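Local coordinates for sortase family protein (Clostridium perfringens, PDB 4D70) that is a class D sortase, a cysteine transpeptidase that probably cleaves a sorting signal in surface proteins and transfers them to a new amine acceptor, at residues A[41-44]-A[45-49]; A[130-134]-A[135-139]. One frame throughout, in Å; residues are numbered along the deposited sequence.

Interaction 1: A[41-44]-A[45-49]; sequences FNYS and EEEKK
Ser-44 is the N-cap residue of helix 45-52 and forms a capping box with Glu-47. The box is two weak bonds, Glu-47 N to Ser-44 OG and Ser-44 N to Glu-47 OE1, both 3.4 Å. A shorter bond adds to it: the hydroxyl of Ser-44 donates to Glu-47, with OG 2.8 Å from OE1. It meets the anti lone pair of OE1, the one turned away from the other carboxylate oxygen. Ser-44 OG sits between its own backbone N and carbonyl carbon (chi1 71°), which turns it toward the helix start.

Tyr-43 and Glu-47 cross at about a right angle. Ring atom CD2 of Tyr-43 lies 3.6 Å from Glu-47 CB, and the ring and carboxylate planes are only 16° apart. The extended chain of Lys-48 runs back along the loop. Its CG lies 3.3 Å from Ser-44 O and 3.8 Å from Tyr-43 CB, and its CE passes 3.6 Å from Phe-41 O and close to Tyr-43 O. Its ammonium group, NZ, bonds to Leu-134 O beyond this turn.

Lys-48 N also donates to Ser-44 O at 2.9 Å. Ser-44 OG gives the N-H of Glu-47 a weak acceptor, and the helix start would probably stabilise its carboxylate.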
# COMPACT_ATOMS: atom_id res chain seq x y z
N PHE A 41 -8.55 0.47 -16.09
CA PHE A 41 -9.10 1.82 -16.09
C PHE A 41 -10.08 2.07 -17.23
O PHE A 41 -10.92 2.97 -17.15
CB PHE A 41 -7.97 2.80 -16.22
CG PHE A 41 -7.11 2.90 -15.01
CD1 PHE A 41 -7.65 2.76 -13.75
CD2 PHE A 41 -5.79 3.14 -15.14
CE1 PHE A 41 -6.88 2.91 -12.62
CE2 PHE A 41 -4.99 3.28 -14.03
CZ PHE A 41 -5.54 3.15 -12.76
N ASN A 42 -9.94 1.29 -18.29
CA ASN A 42 -10.81 1.42 -19.47
C ASN A 42 -12.01 0.50 -19.42
O ASN A 42 -12.77 0.39 -20.37
CB ASN A 42 -9.97 1.30 -20.75
CG ASN A 42 -9.06 2.49 -20.94
OD1 ASN A 42 -7.84 2.35 -20.92
ND2 ASN A 42 -9.63 3.68 -21.07
N TYR A 43 -12.23 -0.13 -18.27
CA TYR A 43 -13.39 -0.99 -18.11
C TYR A 43 -14.52 -0.06 -17.90
O TYR A 43 -14.32 1.12 -17.58
CB TYR A 43 -13.31 -1.82 -16.83
CG TYR A 43 -12.50 -3.07 -16.90
CD1 TYR A 43 -11.67 -3.34 -17.98
CD2 TYR A 43 -12.61 -4.01 -15.90
CE1 TYR A 43 -10.97 -4.51 -18.05
CE2 TYR A 43 -11.93 -5.19 -15.95
CZ TYR A 43 -11.12 -5.43 -17.02
OH TYR A 43 -10.41 -6.57 -17.02
N SER A 44 -15.72 -0.57 -18.08
CA SER A 44 -16.92 0.17 -17.74
C SER A 44 -17.10 0.05 -16.25
O SER A 44 -16.36 -0.65 -15.54
CB SER A 44 -18.15 -0.45 -18.41
OG SER A 44 -18.46 -1.68 -17.80
N GLU A 45 -18.13 0.71 -15.76
CA GLU A 45 -18.33 0.78 -14.35
C GLU A 45 -18.74 -0.55 -13.71
O GLU A 45 -18.21 -0.89 -12.66
CB GLU A 45 -19.28 1.92 -14.01
CG GLU A 45 -18.78 3.25 -14.57
CD GLU A 45 -18.65 4.28 -13.47
OE1 GLU A 45 -19.69 4.75 -12.98
OE2 GLU A 45 -17.52 4.62 -13.07
N GLU A 46 -19.62 -1.32 -14.34
CA GLU A 46 -20.01 -2.60 -13.75
C GLU A 46 -18.82 -3.56 -13.83
O GLU A 46 -18.64 -4.40 -12.95
CB GLU A 46 -21.26 -3.19 -14.45
CG GLU A 46 -21.69 -4.56 -13.90
CD GLU A 46 -22.30 -4.53 -12.49
OE1 GLU A 46 -22.09 -3.56 -11.73
OE2 GLU A 46 -22.98 -5.52 -12.11
N GLU A 47 -18.01 -3.43 -14.87
CA GLU A 47 -16.83 -4.28 -14.98
C GLU A 47 -15.85 -3.98 -13.86
O GLU A 47 -15.21 -4.88 -13.31
CB GLU A 47 -16.14 -4.05 -16.30
CG GLU A 47 -16.39 -5.16 -17.29
CD GLU A 47 -16.28 -4.67 -18.72
OE1 GLU A 47 -16.88 -3.63 -19.03
OE2 GLU A 47 -15.62 -5.35 -19.53
N LYS A 48 -15.73 -2.69 -13.56
CA LYS A 48 -14.88 -2.27 -12.47
C LYS A 48 -15.43 -2.84 -11.17
O LYS A 48 -14.72 -3.53 -10.43
CB LYS A 48 -14.79 -0.75 -12.40
CG LYS A 48 -13.88 -0.16 -13.47
CD LYS A 48 -13.96 1.36 -13.45
CE LYS A 48 -12.96 2.03 -14.37
NZ LYS A 48 -13.12 3.51 -14.33
N LYS A 49 -16.71 -2.60 -10.93
CA LYS A 49 -17.32 -3.05 -9.71
C LYS A 49 -17.21 -4.54 -9.59
O LYS A 49 -16.97 -5.04 -8.51
CB LYS A 49 -18.76 -2.64 -9.64
CG LYS A 49 -19.23 -2.51 -8.22
CD LYS A 49 -20.54 -1.72 -8.18
CE LYS A 49 -21.73 -2.55 -7.83
NZ LYS A 49 -22.74 -1.65 -7.22

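Interaction 2: A[130-134]-A[135-139]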
# COMPACT_ATOMS: atom_id res chain seq x y z
N LYS A 130 -0.16 9.33 -2.97
CA LYS A 130 -1.32 9.26 -3.86
C LYS A 130 -1.68 7.82 -4.21
O LYS A 130 -0.87 7.06 -4.66
CB LYS A 130 -1.04 10.07 -5.14
CG LYS A 130 -2.20 10.08 -6.16
CD LYS A 130 -1.71 10.52 -7.54
CE LYS A 130 -1.35 11.98 -7.61
NZ LYS A 130 -0.70 12.19 -8.93
N ILE A 131 -2.94 7.47 -3.99
CA ILE A 131 -3.44 6.12 -4.18
C ILE A 131 -4.60 6.22 -5.16
O ILE A 131 -5.59 6.91 -4.91
CB ILE A 131 -3.93 5.46 -2.91
CG1 ILE A 131 -2.81 5.48 -1.84
CG2 ILE A 131 -4.38 4.02 -3.20
CD1 ILE A 131 -1.60 4.60 -2.12
N THR A 132 -4.44 5.53 -6.30
CA THR A 132 -5.44 5.57 -7.41
C THR A 132 -6.06 4.24 -7.59
O THR A 132 -5.37 3.24 -7.89
CB THR A 132 -4.71 5.97 -8.69
OG1 THR A 132 -4.04 7.19 -8.44
CG2 THR A 132 -5.67 6.16 -9.82
N THR A 133 -7.37 4.17 -7.34
CA THR A 133 -8.08 2.95 -7.60
C THR A 133 -8.69 3.04 -9.03
O THR A 133 -8.47 4.00 -9.74
CB THR A 133 -9.27 2.75 -6.63
OG1 THR A 133 -10.20 3.83 -6.79
CG2 THR A 133 -8.77 2.76 -5.17
N LEU A 134 -9.53 2.09 -9.38
CA LEU A 134 -10.18 2.17 -10.69
C LEU A 134 -11.21 3.27 -10.79
O LEU A 134 -11.61 3.65 -11.89
CB LEU A 134 -10.83 0.84 -11.04
CG LEU A 134 -9.88 -0.33 -11.15
CD1 LEU A 134 -10.69 -1.61 -11.38
CD2 LEU A 134 -8.83 -0.14 -12.22
N THR A 135 -11.63 3.79 -9.66
CA THR A 135 -12.66 4.79 -9.66
C THR A 135 -12.30 6.13 -9.06
O THR A 135 -13.03 7.09 -9.25
CB THR A 135 -13.90 4.25 -8.98
OG1 THR A 135 -13.60 3.94 -7.61
CG2 THR A 135 -14.40 2.97 -9.71
N ASP A 136 -11.22 6.22 -8.31
CA ASP A 136 -10.89 7.48 -7.61
C ASP A 136 -9.40 7.69 -7.39
O ASP A 136 -8.65 6.74 -7.38
CB ASP A 136 -11.43 7.42 -6.17
CG ASP A 136 -12.90 7.26 -6.08
OD1 ASP A 136 -13.37 6.09 -6.10
OD2 ASP A 136 -13.58 8.28 -5.90
N ILE A 137 -9.01 8.95 -7.14
CA ILE A 137 -7.66 9.33 -6.72
C ILE A 137 -7.79 9.78 -5.28
O ILE A 137 -8.57 10.69 -4.99
CB ILE A 137 -7.09 10.57 -7.46
CG1 ILE A 137 -7.26 10.49 -8.98
CG2 ILE A 137 -5.65 10.86 -7.03
CD1 ILE A 137 -6.89 9.16 -9.53
N PHE A 138 -7.05 9.13 -4.39
CA PHE A 138 -7.03 9.48 -2.96
C PHE A 138 -5.68 10.05 -2.57
O PHE A 138 -4.64 9.46 -2.87
CB PHE A 138 -7.34 8.24 -2.12
CG PHE A 138 -8.73 7.71 -2.35
CD1 PHE A 138 -9.84 8.46 -1.92
CD2 PHE A 138 -8.94 6.48 -2.99
CE1 PHE A 138 -11.12 8.01 -2.16
CE2 PHE A 138 -10.23 6.00 -3.16
CZ PHE A 138 -11.32 6.77 -2.75
N GLN A 139 -5.69 11.21 -1.92
CA GLN A 139 -4.46 11.83 -1.48
C GLN A 139 -4.33 11.69 0.01
O GLN A 139 -5.18 12.15 0.73
CB GLN A 139 -4.49 13.31 -1.79
CG GLN A 139 -4.56 13.58 -3.28
CD GLN A 139 -3.26 13.24 -3.95
OE1 GLN A 139 -2.28 12.90 -3.29
NE2 GLN A 139 -3.23 13.36 -5.25
O HOH W 1 -12.12 3.45 -4.94
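Thr-133 OG1 meets the backbone of the turn that follows it. It accepts from Asp-136 N at 3.0 Å and from Thr-135 N at 3.2 Å. OG1 stands between the backbone N and the carbonyl carbon of Thr-133 (chi1 61°), which puts it against these two N-H groups, while CG2 points to the edge of the Phe-138 ring. A water hydrogen-bonds to Thr-133 OG1 and donates to Asp-136 OD1. It also lies in the plane of the Phe-138 ring, at its edge. Thr-135 OG1 donates to the same Asp-136 OD1 at 2.6 Å, on the anti side and 31° out of the carboxylate plane. The hydroxyl and the water together hold the carboxylate beside the turn.

Thr-133 N donates to Asp-136 O and closes the loop. Beyond it, Ile-131 and Phe-138 make a hydrogen-bonded antiparallel pair, with Ile-131 N to Phe-138 O at 2.8 Å and Phe-138 N to Ile-131 O at 2.7 Å. Thr-132 with Ile-137 and Lys-130 with Gln-139 are the non-hydrogen-bonded pairs.

On the face of Lys-130, Thr-132, Ile-137 and Gln-139, the side chains of Thr-132 and Ile-137 lie side by side. Ile-137 CD1 is 3.3 Å from Thr-132 CG2, tighter than usual for two carbons. Ile-137 CG2 packs 3.6 Å from Lys-130 CG. The opposite face carries Ile-131 and Phe-138, and Ile-131 also packs on Ala-62 and Ile-64.

Outward, Lys-130 and Thr-132 bond through their backbones to Asp-65 and Leu-63 of strand 60-66. Gln-139 bonds likewise to Ile-185 and Gly-186. The whole is an ST turn, made by Thr-133, inside the loop of a beta hairpin of strands 128-132 and 137-148, set in the curled mixed sheet of the sortase beta-barrel fold.

In the fold
Interaction 1 comes first along the chain, in the loop after helix 29-39 and the first turn of helix 45-52. Interaction 2 follows much later, at the tip of the hairpin of strands 128-132 and 137-148. Their centres are about 14 Å apart, on the same side of the chain's centre, and they touch directly. The ring of Phe-41 packs on the hairpin loop, with CE1 3.5 Å from Thr-133 O and CD1 3.5 Å from Leu-134 CD2. The Lys-48 side chain packs on Thr-135. The N-terminal helical region thus rests on a hairpin turn of the sortase sheet. These contacts join the two parts at the protein surface.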